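Local structure of 361aa long hypothetical D-aminopeptidase (Pyrococcus horikoshii, 2DRH) at residues G39-G44 with L141-G146; V48-T53 with R147-E152; Y199-L204 with I244-P249; N256-R261 with P310-T315. The protein is of unproven function but probably acts as an aminopeptidase of the S58 (DmpA) type. All coordinates share one frame; numbering follows the deposited sequence.

Contact 1: residues G39-G44 with L141-G146; sequences GKLIPG and LNDIRG
The carboxylate of Asp143 receives the backbone N-H of Gly44 in a forked hydrogen bond. Gly44 N lies 2.9 Å from Asp143 OD2 and 3.2 Å from Asp143 OD1, on the syn side of both oxygens and somewhat out of the carboxylate plane. The longer branch is the straighter, with an N-H...OD1 angle of 159° against 137° at OD2. Asp143 can reach across because its CG stands anti to the backbone N (chi1 166°), which places the carboxylate at Gly44 N. OD2 is also hydrogen-bonded to His148 NE2. Asp143 is the centre of an inverse gamma turn, closed by a weak bond from Ile144 N to Asn142 O.

Packing flanks the forked bond. Leu41 crosses the Asp143 side chain at about a right angle and sets CD1 3.7 Å from Asp143 CB, while Pro43 CA approaches Asp143 OD1 to 3.3 Å. Pro43 CB lies at the edge of the Arg145 guanidinium, 4.4 Å from Arg145 NE; the far end of that arginine bonds to backbone carbonyls of the second subunit, among them Ile122. Gly44 CA and Gly146 CA are 3.6 Å apart, and a side chain on Gly146 would run into Asp143 OD2.

The contact is a surface one: it joins the loop between strands 28-36 and 48-56 to the loop that leads from strand 132-136 into helix 151-160, beside the second subunit.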
loop_
_atom_site.group_PDB
_atom_site.type_symbol
_atom_site.label_atom_id
_atom_site.label_comp_id
_atom_site.label_asym_id
_atom_site.label_seq_id
_atom_site.Cartn_x
_atom_site.Cartn_y
_atom_site.Cartn_z
ATOM N N GLY A 39 -15.621 -34.910 -22.839
ATOM C CA GLY A 39 -14.453 -35.676 -23.220
ATOM C C GLY A 39 -13.172 -34.898 -23.428
ATOM O O GLY A 39 -13.001 -33.784 -22.931
ATOM N N LYS A 40 -12.264 -35.519 -24.170
ATOM C CA LYS A 40 -10.958 -34.966 -24.496
ATOM C C LYS A 40 -10.987 -33.460 -24.733
ATOM O O LYS A 40 -11.937 -32.926 -25.302
ATOM C CB LYS A 40 -10.429 -35.676 -25.743
ATOM C CG LYS A 40 -9.065 -36.323 -25.597
ATOM C CD LYS A 40 -7.959 -35.359 -25.965
ATOM C CE LYS A 40 -6.631 -36.085 -26.149
ATOM N NZ LYS A 40 -5.593 -35.168 -26.703
ATOM N N LEU A 41 -9.939 -32.772 -24.297
ATOM C CA LEU A 41 -9.863 -31.333 -24.495
ATOM C C LEU A 41 -9.443 -31.006 -25.923
ATOM O O LEU A 41 -8.454 -31.532 -26.423
ATOM C CB LEU A 41 -8.856 -30.703 -23.529
ATOM C CG LEU A 41 -8.509 -29.237 -23.817
ATOM C CD1 LEU A 41 -9.736 -28.359 -23.588
ATOM C CD2 LEU A 41 -7.363 -28.798 -22.919
ATOM N N ILE A 42 -10.221 -30.155 -26.580
ATOM C CA ILE A 42 -9.903 -29.712 -27.928
ATOM C C ILE A 42 -9.784 -28.206 -27.765
ATOM O O ILE A 42 -10.769 -27.479 -27.911
ATOM C CB ILE A 42 -11.031 -30.039 -28.942
ATOM C CG1 ILE A 42 -11.211 -31.555 -29.060
ATOM C CG2 ILE A 42 -10.682 -29.453 -30.312
ATOM C CD1 ILE A 42 -12.307 -31.973 -30.019
ATOM N N PRO A 43 -8.570 -27.722 -27.431
ATOM C CA PRO A 43 -8.266 -26.302 -27.220
ATOM C C PRO A 43 -8.849 -25.362 -28.265
ATOM O O PRO A 43 -8.496 -25.424 -29.442
ATOM C CB PRO A 43 -6.734 -26.273 -27.182
ATOM C CG PRO A 43 -6.337 -27.496 -27.967
ATOM C CD PRO A 43 -7.327 -28.513 -27.481
ATOM N N GLY A 44 -9.747 -24.489 -27.816
ATOM C CA GLY A 44 -10.386 -23.549 -28.716
ATOM C C GLY A 44 -11.793 -23.986 -29.054
ATOM O O GLY A 44 -12.608 -23.191 -29.524
ATOM N N LEU A 141 -11.744 -27.760 -15.513
ATOM C CA LEU A 141 -12.937 -28.279 -16.172
ATOM C C LEU A 141 -13.247 -27.559 -17.483
ATOM O O LEU A 141 -13.956 -28.089 -18.335
ATOM C CB LEU A 141 -14.147 -28.156 -15.235
ATOM C CG LEU A 141 -14.143 -28.984 -13.942
ATOM C CD1 LEU A 141 -15.350 -28.611 -13.086
ATOM C CD2 LEU A 141 -14.173 -30.466 -14.282
ATOM N N ASN A 142 -12.705 -26.362 -17.657
ATOM C CA ASN A 142 -13.008 -25.589 -18.857
ATOM C C ASN A 142 -11.884 -25.380 -19.858
ATOM O O ASN A 142 -10.712 -25.302 -19.495
ATOM C CB ASN A 142 -13.568 -24.221 -18.445
ATOM C CG ASN A 142 -13.879 -23.332 -19.632
ATOM O OD1 ASN A 142 -14.604 -23.727 -20.545
ATOM N ND2 ASN A 142 -13.335 -22.119 -19.625
ATOM N N ASP A 143 -12.265 -25.302 -21.132
ATOM C CA ASP A 143 -11.321 -25.035 -22.205
ATOM C C ASP A 143 -11.114 -23.529 -22.130
ATOM O O ASP A 143 -11.678 -22.764 -22.916
ATOM C CB ASP A 143 -11.913 -25.415 -23.571
ATOM C CG ASP A 143 -11.114 -24.835 -24.734
ATOM O OD1 ASP A 143 -9.866 -24.910 -24.692
ATOM O OD2 ASP A 143 -11.728 -24.306 -25.691
ATOM N N ILE A 144 -10.309 -23.108 -21.165
ATOM C CA ILE A 144 -10.048 -21.690 -20.961
ATOM C C ILE A 144 -9.308 -21.018 -22.123
ATOM O O ILE A 144 -9.548 -19.854 -22.421
ATOM C CB ILE A 144 -9.281 -21.482 -19.637
ATOM C CG1 ILE A 144 -9.419 -20.028 -19.182
ATOM C CG2 ILE A 144 -7.815 -21.886 -19.802
ATOM C CD1 ILE A 144 -9.036 -19.820 -17.733
ATOM N N ARG A 145 -8.413 -21.748 -22.785
ATOM C CA ARG A 145 -7.680 -21.186 -23.912
ATOM C C ARG A 145 -8.638 -20.772 -25.034
ATOM O O ARG A 145 -8.326 -19.886 -25.824
ATOM C CB ARG A 145 -6.674 -22.204 -24.467
ATOM C CG ARG A 145 -5.499 -22.530 -23.548
ATOM C CD ARG A 145 -4.622 -23.636 -24.157
ATOM N NE ARG A 145 -4.068 -23.241 -25.448
ATOM C CZ ARG A 145 -2.984 -22.484 -25.600
ATOM N NH1 ARG A 145 -2.320 -22.043 -24.540
ATOM N NH2 ARG A 145 -2.577 -22.148 -26.816
ATOM N N GLY A 146 -9.802 -21.413 -25.098
ATOM C CA GLY A 146 -10.768 -21.103 -26.143
ATOM C C GLY A 146 -11.580 -19.821 -26.010
ATOM O O GLY A 146 -12.241 -19.420 -26.967
#

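Contact 2: residues V48-T53 with R147-E152; sequences VRTGVT and RHVKRE
Strand 48-56, an inner strand of the four-stranded mixed sheet, is covered here by residues 147-150 of the loop entering helix 151-160. Val48, Thr50 and Val52, alternate residues of the strand, all direct their side chains toward that loop, and the contact across it is made by packing.

Val48 sits over one face of the His148 ring: CB is 3.9 Å from His148 CD2, and CG2 is 3.7 Å from His148 CB. The valine's rotamer, with CG2 anti to the backbone N (chi1 55°), sets that methyl against His148 CB and CG. His148 NE2 bonds to Asp143, which probably helps to hold the ring's rotation.

Further along, Val149 lies across the strand. Its CG2 is 4.0 Å from Thr50 CG2 and 3.8 Å from Gly51 O, while its CG1 meets Val52 CG2 at 3.5 Å, a tight carbon pair. Thr50 OG1 has its polar partners in Asp138 and Asn100, leaving its methyl for the valine. The same Val149 also touches Thr99 and Asn100 of strand 96-100 and spans two neighbouring strands.

Side chains alternate between the two faces of a beta strand, and here one face is covered by the loop that leads into helix 151-160.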
loop_
_atom_site.group_PDB
_atom_site.type_symbol
_atom_site.label_atom_id
_atom_site.label_comp_id
_atom_site.label_asym_id
_atom_site.label_seq_id
_atom_site.Cartn_x
_atom_site.Cartn_y
_atom_site.Cartn_z
ATOM N N VAL A 48 -16.717 -26.931 -22.873
ATOM C CA VAL A 48 -16.871 -25.604 -22.294
ATOM C C VAL A 48 -17.691 -25.636 -21.011
ATOM O O VAL A 48 -18.830 -26.105 -20.991
ATOM C CB VAL A 48 -17.535 -24.627 -23.288
ATOM C CG1 VAL A 48 -18.841 -25.193 -23.765
ATOM C CG2 VAL A 48 -17.766 -23.275 -22.622
ATOM N N ARG A 49 -17.093 -25.124 -19.941
ATOM C CA ARG A 49 -17.724 -25.072 -18.629
ATOM C C ARG A 49 -17.300 -23.749 -17.996
ATOM O O ARG A 49 -16.456 -23.717 -17.108
ATOM C CB ARG A 49 -17.240 -26.245 -17.771
ATOM C CG ARG A 49 -17.446 -27.637 -18.384
ATOM C CD ARG A 49 -18.882 -28.141 -18.248
ATOM N NE ARG A 49 -19.013 -29.553 -18.625
ATOM C CZ ARG A 49 -19.036 -30.005 -19.879
ATOM N NH1 ARG A 49 -18.942 -29.159 -20.900
ATOM N NH2 ARG A 49 -19.144 -31.307 -20.115
ATOM N N THR A 50 -17.877 -22.654 -18.476
ATOM C CA THR A 50 -17.529 -21.340 -17.961
ATOM C C THR A 50 -18.767 -20.442 -17.944
ATOM O O THR A 50 -19.889 -20.928 -18.067
ATOM C CB THR A 50 -16.396 -20.706 -18.822
ATOM O OG1 THR A 50 -15.908 -19.526 -18.180
ATOM C CG2 THR A 50 -16.900 -20.345 -20.208
ATOM N N GLY A 51 -18.572 -19.139 -17.783
ATOM C CA GLY A 51 -19.716 -18.245 -17.752
ATOM C C GLY A 51 -19.387 -16.854 -17.263
ATOM O O GLY A 51 -18.219 -16.494 -17.124
ATOM N N VAL A 52 -20.432 -16.080 -16.984
ATOM C CA VAL A 52 -20.293 -14.710 -16.522
ATOM C C VAL A 52 -21.327 -14.400 -15.448
ATOM O O VAL A 52 -22.475 -14.839 -15.529
ATOM C CB VAL A 52 -20.495 -13.714 -17.695
ATOM C CG1 VAL A 52 -20.453 -12.275 -17.186
ATOM C CG2 VAL A 52 -19.428 -13.930 -18.750
ATOM N N THR A 53 -20.913 -13.647 -14.437
ATOM C CA THR A 53 -21.808 -13.256 -13.358
ATOM C C THR A 53 -21.681 -11.746 -13.176
ATOM O O THR A 53 -20.570 -11.210 -13.081
ATOM C CB THR A 53 -21.444 -13.952 -12.030
ATOM O OG1 THR A 53 -21.641 -15.366 -12.154
ATOM C CG2 THR A 53 -22.311 -13.417 -10.895
ATOM N N ARG A 147 -11.550 -19.181 -24.845
ATOM C CA ARG A 147 -12.289 -17.932 -24.639
ATOM C C ARG A 147 -13.704 -18.045 -25.191
ATOM O O ARG A 147 -14.060 -17.395 -26.174
ATOM C CB ARG A 147 -11.554 -16.762 -25.304
ATOM C CG ARG A 147 -10.228 -16.426 -24.627
ATOM C CD ARG A 147 -9.107 -16.219 -25.638
ATOM N NE ARG A 147 -8.787 -14.812 -25.825
ATOM C CZ ARG A 147 -7.876 -14.358 -26.677
ATOM N NH1 ARG A 147 -7.183 -15.201 -27.439
ATOM N NH2 ARG A 147 -7.647 -13.057 -26.756
ATOM N N HIS A 148 -14.515 -18.869 -24.543
ATOM C CA HIS A 148 -15.880 -19.095 -24.997
ATOM C C HIS A 148 -16.864 -18.018 -24.558
ATOM O O HIS A 148 -17.952 -17.894 -25.119
ATOM C CB HIS A 148 -16.320 -20.491 -24.550
ATOM C CG HIS A 148 -15.429 -21.572 -25.074
ATOM N ND1 HIS A 148 -15.326 -21.858 -26.420
ATOM C CD2 HIS A 148 -14.524 -22.364 -24.452
ATOM C CE1 HIS A 148 -14.393 -22.775 -26.603
ATOM N NE2 HIS A 148 -13.891 -23.097 -25.425
ATOM N N VAL A 149 -16.478 -17.229 -23.561
ATOM C CA VAL A 149 -17.332 -16.142 -23.106
ATOM C C VAL A 149 -17.399 -15.130 -24.241
ATOM O O VAL A 149 -16.370 -14.777 -24.818
ATOM C CB VAL A 149 -16.742 -15.425 -21.882
ATOM C CG1 VAL A 149 -17.501 -14.132 -21.632
ATOM C CG2 VAL A 149 -16.805 -16.328 -20.664
ATOM N N LYS A 150 -18.602 -14.670 -24.569
ATOM C CA LYS A 150 -18.758 -13.683 -25.627
ATOM C C LYS A 150 -19.192 -12.356 -25.022
ATOM O O LYS A 150 -19.840 -12.325 -23.972
ATOM C CB LYS A 150 -19.791 -14.142 -26.660
ATOM C CG LYS A 150 -19.411 -15.414 -27.403
ATOM C CD LYS A 150 -20.352 -15.680 -28.575
ATOM C CE LYS A 150 -19.998 -14.827 -29.797
ATOM N NZ LYS A 150 -19.940 -13.357 -29.513
ATOM N N ARG A 151 -18.831 -11.264 -25.684
ATOM C CA ARG A 151 -19.188 -9.947 -25.199
ATOM C C ARG A 151 -20.683 -9.812 -24.907
ATOM O O ARG A 151 -21.056 -9.209 -23.905
ATOM C CB ARG A 151 -18.729 -8.874 -26.197
ATOM C CG ARG A 151 -19.220 -9.046 -27.624
ATOM C CD ARG A 151 -18.379 -8.200 -28.571
ATOM N NE ARG A 151 -18.334 -6.798 -28.159
ATOM C CZ ARG A 151 -17.378 -5.946 -28.516
ATOM N NH1 ARG A 151 -16.378 -6.354 -29.296
ATOM N NH2 ARG A 151 -17.418 -4.688 -28.094
ATOM N N GLU A 152 -21.534 -10.388 -25.755
ATOM C CA GLU A 152 -22.984 -10.300 -25.545
ATOM C C GLU A 152 -23.383 -10.960 -24.234
ATOM O O GLU A 152 -24.390 -10.586 -23.624
ATOM C CB GLU A 152 -23.777 -10.987 -26.663
ATOM C CG GLU A 152 -23.326 -10.717 -28.072
ATOM C CD GLU A 152 -22.225 -11.661 -28.506
ATOM O OE1 GLU A 152 -21.079 -11.490 -28.051
ATOM O OE2 GLU A 152 -22.513 -12.587 -29.294
#

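Contact 3: residues Y199-L204 with I244-P249; sequences YTVGAL and IATDAP
Ala248 CB lies over one face of the Tyr199 ring, 4.2 Å from its centroid and 28° off the normal, a CH-pi contact. Pro249 crosses the tyrosine at about a right angle, with CD 3.7 Å from Tyr199 CE1. The apolar line continues along the strands: Val201 CG1 approaches Ile244 CG2, and Ala203 CB lies 4.0 Å from Ile244 CD1. Val201, Ala203, Ile244 and Thr246 share one sheet face.

The backbones run antiparallel, the N-to-C directions of the short strand segments making 161°. Gly202 and Ala245 form the hydrogen-bonded pair, with Gly202 N to Ala245 O at 2.8 Å and the return bond from Ala245 N to Gly202 O; Val201-Thr246 and Ala203-Ile244 are non-hydrogen-bonded pairs.

From Thr246 on, side chains supply most of the bonds. Thr246 OG1 donates to Thr200 O at 3.0 Å and accepts from Ala248 N in an ST turn. Asp247 CG sits between its own N and carbonyl carbon (chi1 62°), bringing OD1 to 2.7 Å from Thr200 N, while a water joins OD2 to Thr200 OG1. Replacing Asp247 by an alanine would probably leave Thr200 N without this acceptor and the water without its carboxylate mate.

Strand 198-207 lies between strands 184-193 and 240-246, the latter also pairing with 278-285, and helix 309-328 packs on the Val201 face.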
loop_
_atom_site.group_PDB
_atom_site.type_symbol
_atom_site.label_atom_id
_atom_site.label_comp_id
_atom_site.label_asym_id
_atom_site.label_seq_id
_atom_site.Cartn_x
_atom_site.Cartn_y
_atom_site.Cartn_z
ATOM N N TYR A 199 -28.586 -2.825 10.080
ATOM C CA TYR A 199 -27.790 -2.735 8.862
ATOM C C TYR A 199 -27.583 -4.157 8.355
ATOM O O TYR A 199 -27.455 -5.098 9.143
ATOM C CB TYR A 199 -26.431 -2.084 9.135
ATOM C CG TYR A 199 -26.489 -0.634 9.564
ATOM C CD1 TYR A 199 -26.881 0.363 8.673
ATOM C CD2 TYR A 199 -26.138 -0.258 10.862
ATOM C CE1 TYR A 199 -26.917 1.702 9.061
ATOM C CE2 TYR A 199 -26.174 1.072 11.260
ATOM C CZ TYR A 199 -26.562 2.049 10.355
ATOM O OH TYR A 199 -26.572 3.375 10.740
ATOM N N THR A 200 -27.552 -4.308 7.039
ATOM C CA THR A 200 -27.359 -5.614 6.431
ATOM C C THR A 200 -25.991 -5.715 5.755
ATOM O O THR A 200 -25.517 -4.756 5.131
ATOM C CB THR A 200 -28.434 -5.879 5.364
ATOM O OG1 THR A 200 -29.736 -5.738 5.950
ATOM C CG2 THR A 200 -28.283 -7.277 4.791
ATOM N N VAL A 201 -25.365 -6.877 5.893
ATOM C CA VAL A 201 -24.078 -7.148 5.261
ATOM C C VAL A 201 -24.262 -8.406 4.424
ATOM O O VAL A 201 -24.506 -9.484 4.966
ATOM C CB VAL A 201 -22.964 -7.420 6.290
ATOM C CG1 VAL A 201 -21.700 -7.907 5.563
ATOM C CG2 VAL A 201 -22.663 -6.148 7.081
ATOM N N GLY A 202 -24.163 -8.264 3.107
ATOM C CA GLY A 202 -24.318 -9.411 2.231
ATOM C C GLY A 202 -23.019 -9.822 1.557
ATOM O O GLY A 202 -22.105 -9.011 1.397
ATOM N N ALA A 203 -22.935 -11.083 1.148
ATOM C CA ALA A 203 -21.729 -11.565 0.492
ATOM C C ALA A 203 -21.996 -12.543 -0.633
ATOM O O ALA A 203 -22.861 -13.404 -0.533
ATOM C CB ALA A 203 -20.797 -12.211 1.510
ATOM N N LEU A 204 -21.246 -12.385 -1.715
ATOM C CA LEU A 204 -21.332 -13.277 -2.855
ATOM C C LEU A 204 -19.891 -13.689 -3.145
ATOM O O LEU A 204 -19.004 -12.840 -3.289
ATOM C CB LEU A 204 -21.938 -12.567 -4.067
ATOM C CG LEU A 204 -22.034 -13.428 -5.336
ATOM C CD1 LEU A 204 -23.069 -12.849 -6.265
ATOM C CD2 LEU A 204 -20.673 -13.506 -6.043
ATOM N N ILE A 244 -18.448 -7.933 -1.222
ATOM C CA ILE A 244 -19.199 -7.549 -0.040
ATOM C C ILE A 244 -20.053 -6.316 -0.305
ATOM O O ILE A 244 -19.600 -5.344 -0.922
ATOM C CB ILE A 244 -18.265 -7.227 1.143
ATOM C CG1 ILE A 244 -17.176 -8.298 1.271
ATOM C CG2 ILE A 244 -19.081 -7.119 2.427
ATOM C CD1 ILE A 244 -17.696 -9.696 1.438
ATOM N N ALA A 245 -21.294 -6.366 0.161
ATOM C CA ALA A 245 -22.214 -5.243 0.010
ATOM C C ALA A 245 -22.840 -4.952 1.368
ATOM O O ALA A 245 -23.064 -5.867 2.165
ATOM C CB ALA A 245 -23.301 -5.577 -1.008
ATOM N N THR A 246 -23.113 -3.676 1.629
ATOM C CA THR A 246 -23.736 -3.265 2.882
ATOM C C THR A 246 -24.499 -1.966 2.690
ATOM O O THR A 246 -24.192 -1.182 1.790
ATOM C CB THR A 246 -22.698 -3.047 4.009
ATOM O OG1 THR A 246 -23.378 -2.680 5.219
ATOM C CG2 THR A 246 -21.718 -1.935 3.641
ATOM N N ASP A 247 -25.504 -1.747 3.530
ATOM C CA ASP A 247 -26.293 -0.528 3.458
ATOM C C ASP A 247 -25.852 0.425 4.572
ATOM O O ASP A 247 -26.484 1.449 4.826
ATOM C CB ASP A 247 -27.788 -0.855 3.563
ATOM C CG ASP A 247 -28.166 -1.517 4.884
ATOM O OD1 ASP A 247 -27.288 -2.102 5.550
ATOM O OD2 ASP A 247 -29.362 -1.465 5.248
ATOM N N ALA A 248 -24.754 0.078 5.234
ATOM C CA ALA A 248 -24.222 0.910 6.303
ATOM C C ALA A 248 -23.385 2.032 5.692
ATOM O O ALA A 248 -22.604 1.799 4.770
ATOM C CB ALA A 248 -23.363 0.066 7.247
ATOM N N PRO A 249 -23.554 3.272 6.180
ATOM C CA PRO A 249 -22.784 4.401 5.648
ATOM C C PRO A 249 -21.313 4.284 6.049
ATOM O O PRO A 249 -20.987 4.244 7.235
ATOM C CB PRO A 249 -23.471 5.612 6.275
ATOM C CG PRO A 249 -23.928 5.080 7.597
ATOM C CD PRO A 249 -24.501 3.726 7.214
HETATM O O HOH W 1 -30.667 -3.057 6.806
#

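Contact 4: residues N256-R261 with P310-T315; sequences NRVAKR and PLFKAT
Cation-pi contact dominates between Arg261 and Phe312: the guanidinium CZ lies 3.8 Å from the ring centroid and 24° off its normal. The two planes are inclined by 46°, bringing the group closer on one side, where Arg261 NH2 is 3.1 Å from Phe312 CE2. A bend at chi2 folds the arginine over the ring, with Arg261 CG 3.5 Å from Phe312 CG. Arg257 takes the ring edge instead: its guanidinium stands almost perpendicular to the ring, and Phe312 CZ rests 3.8 Å from Arg257 CZ, over the centre of the guanidinium face.

Helices 252-268 and 309-328 pack side by side here, their local axes 8.7 Å apart and crossing at -39°; helix 309-328 lies against the sheet that includes strand 198-207.

In van der Waals contacts, Val258 CG2 meets the ring edge at Phe312 CE1, and Thr315 CG2 lies 3.7 Å from Val258 O. Replacing Phe312 by an alanine would probably open a gap between the helices and leave both guanidinium groups without the ring that they flank.

Among polar bonds, Thr315 OG1 donates to Leu311 O at 2.6 Å. Arg257 bonds to Asn275 of the fourth subunit, with salt bridges to Asp305 and to Glu88 of the third subunit; Arg261 bonds to the Ala273 carbonyl of the fourth.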
loop_
_atom_site.group_PDB
_atom_site.type_symbol
_atom_site.label_atom_id
_atom_site.label_comp_id
_atom_site.label_asym_id
_atom_site.label_seq_id
_atom_site.Cartn_x
_atom_site.Cartn_y
_atom_site.Cartn_z
ATOM N N ASN A 256 -12.296 -0.254 2.798
ATOM C CA ASN A 256 -11.080 -1.037 2.574
ATOM C C ASN A 256 -10.919 -1.931 3.797
ATOM O O ASN A 256 -10.498 -3.081 3.683
ATOM C CB ASN A 256 -9.843 -0.146 2.438
ATOM C CG ASN A 256 -9.670 0.400 1.036
ATOM O OD1 ASN A 256 -9.981 -0.276 0.054
ATOM N ND2 ASN A 256 -9.150 1.618 0.934
ATOM N N ARG A 257 -11.282 -1.403 4.967
ATOM C CA ARG A 257 -11.181 -2.172 6.205
ATOM C C ARG A 257 -12.143 -3.354 6.131
ATOM O O ARG A 257 -11.781 -4.487 6.453
ATOM C CB ARG A 257 -11.516 -1.294 7.421
ATOM C CG ARG A 257 -10.679 -0.021 7.547
ATOM C CD ARG A 257 -11.002 0.735 8.837
ATOM N NE ARG A 257 -10.384 0.126 10.018
ATOM C CZ ARG A 257 -10.791 0.328 11.270
ATOM N NH1 ARG A 257 -11.829 1.121 11.512
ATOM N NH2 ARG A 257 -10.153 -0.251 12.285
ATOM N N VAL A 258 -13.374 -3.085 5.704
ATOM C CA VAL A 258 -14.385 -4.122 5.566
ATOM C C VAL A 258 -13.891 -5.222 4.616
ATOM O O VAL A 258 -14.008 -6.407 4.909
ATOM C CB VAL A 258 -15.718 -3.518 5.022
ATOM C CG1 VAL A 258 -16.659 -4.620 4.598
ATOM C CG2 VAL A 258 -16.384 -2.644 6.112
ATOM N N ALA A 259 -13.336 -4.826 3.477
ATOM C CA ALA A 259 -12.840 -5.796 2.511
ATOM C C ALA A 259 -11.864 -6.787 3.165
ATOM O O ALA A 259 -11.925 -7.988 2.908
ATOM C CB ALA A 259 -12.173 -5.069 1.340
ATOM N N LYS A 260 -10.982 -6.283 4.024
ATOM C CA LYS A 260 -10.000 -7.123 4.711
ATOM C C LYS A 260 -10.610 -8.178 5.628
ATOM O O LYS A 260 -10.031 -9.248 5.828
ATOM C CB LYS A 260 -9.063 -6.264 5.562
ATOM C CG LYS A 260 -7.952 -5.565 4.822
ATOM C CD LYS A 260 -6.966 -4.963 5.821
ATOM C CE LYS A 260 -5.835 -4.214 5.127
ATOM N NZ LYS A 260 -4.912 -3.624 6.131
ATOM N N ARG A 261 -11.769 -7.866 6.201
ATOM C CA ARG A 261 -12.436 -8.771 7.120
ATOM C C ARG A 261 -12.987 -10.003 6.424
ATOM O O ARG A 261 -13.258 -11.029 7.061
ATOM C CB ARG A 261 -13.543 -8.014 7.870
ATOM C CG ARG A 261 -13.008 -6.846 8.695
ATOM C CD ARG A 261 -11.887 -7.312 9.631
ATOM N NE ARG A 261 -11.391 -6.260 10.514
ATOM C CZ ARG A 261 -10.606 -5.260 10.137
ATOM N NH1 ARG A 261 -10.208 -5.155 8.879
ATOM N NH2 ARG A 261 -10.209 -4.366 11.025
ATOM N N PRO A 310 -19.096 -4.743 14.711
ATOM C CA PRO A 310 -20.132 -5.716 14.370
ATOM C C PRO A 310 -20.145 -5.964 12.862
ATOM O O PRO A 310 -20.367 -7.090 12.413
ATOM C CB PRO A 310 -21.408 -5.037 14.863
ATOM C CG PRO A 310 -20.934 -4.315 16.070
ATOM C CD PRO A 310 -19.652 -3.686 15.579
ATOM N N LEU A 311 -19.902 -4.916 12.076
ATOM C CA LEU A 311 -19.884 -5.076 10.626
ATOM C C LEU A 311 -18.664 -5.918 10.199
ATOM O O LEU A 311 -18.732 -6.670 9.226
ATOM C CB LEU A 311 -19.869 -3.705 9.933
ATOM C CG LEU A 311 -21.095 -2.801 10.173
ATOM C CD1 LEU A 311 -20.799 -1.394 9.698
ATOM C CD2 LEU A 311 -22.313 -3.349 9.448
ATOM N N PHE A 312 -17.553 -5.791 10.920
ATOM C CA PHE A 312 -16.362 -6.584 10.597
ATOM C C PHE A 312 -16.670 -8.062 10.837
ATOM O O PHE A 312 -16.315 -8.924 10.033
ATOM C CB PHE A 312 -15.172 -6.187 11.478
ATOM C CG PHE A 312 -14.578 -4.839 11.158
ATOM C CD1 PHE A 312 -14.991 -4.112 10.049
ATOM C CD2 PHE A 312 -13.574 -4.310 11.969
ATOM C CE1 PHE A 312 -14.411 -2.879 9.750
ATOM C CE2 PHE A 312 -12.991 -3.084 11.679
ATOM C CZ PHE A 312 -13.410 -2.368 10.568
ATOM N N LYS A 313 -17.334 -8.353 11.952
ATOM C CA LYS A 313 -17.683 -9.733 12.277
ATOM C C LYS A 313 -18.708 -10.290 11.292
ATOM O O LYS A 313 -18.553 -11.406 10.789
ATOM C CB LYS A 313 -18.228 -9.828 13.705
ATOM C CG LYS A 313 -18.930 -11.148 14.007
ATOM C CD LYS A 313 -19.342 -11.254 15.459
ATOM C CE LYS A 313 -18.125 -11.380 16.351
ATOM N NZ LYS A 313 -17.314 -12.554 15.944
ATOM N N ALA A 314 -19.751 -9.507 11.022
ATOM C CA ALA A 314 -20.806 -9.906 10.096
ATOM C C ALA A 314 -20.220 -10.209 8.714
ATOM O O ALA A 314 -20.683 -11.102 8.018
ATOM C CB ALA A 314 -21.865 -8.790 9.989
ATOM N N THR A 315 -19.208 -9.446 8.322
ATOM C CA THR A 315 -18.557 -9.646 7.034
ATOM C C THR A 315 -17.895 -11.020 7.014
ATOM O O THR A 315 -18.131 -11.816 6.107
ATOM C CB THR A 315 -17.477 -8.565 6.783
ATOM O OG1 THR A 315 -18.099 -7.277 6.735
ATOM C CG2 THR A 315 -16.738 -8.827 5.457
#

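Overall arrangement
From the N terminus, the chain reaches 39-44, then strand 48-56, and meets both again about 95 residues later: contact 1 closes at 141-146 and contact 2 at 147-152. Their segments alternate, so the two loops cross, and Asp143 and His148 join the contacts directly. Together they tie the four-stranded sheet and the loop between its first two strands to the approach to helix 151-160, and both touch the second subunit. Contact 3 follows in series, pairing strands 198-207 and 240-246 across a 39-residue connection. Contact 4 opens next, joining helices 252-268 and 309-328; its centre is about 10 Å from that of contact 3, and Leu311 packs on Val201 and Ala248.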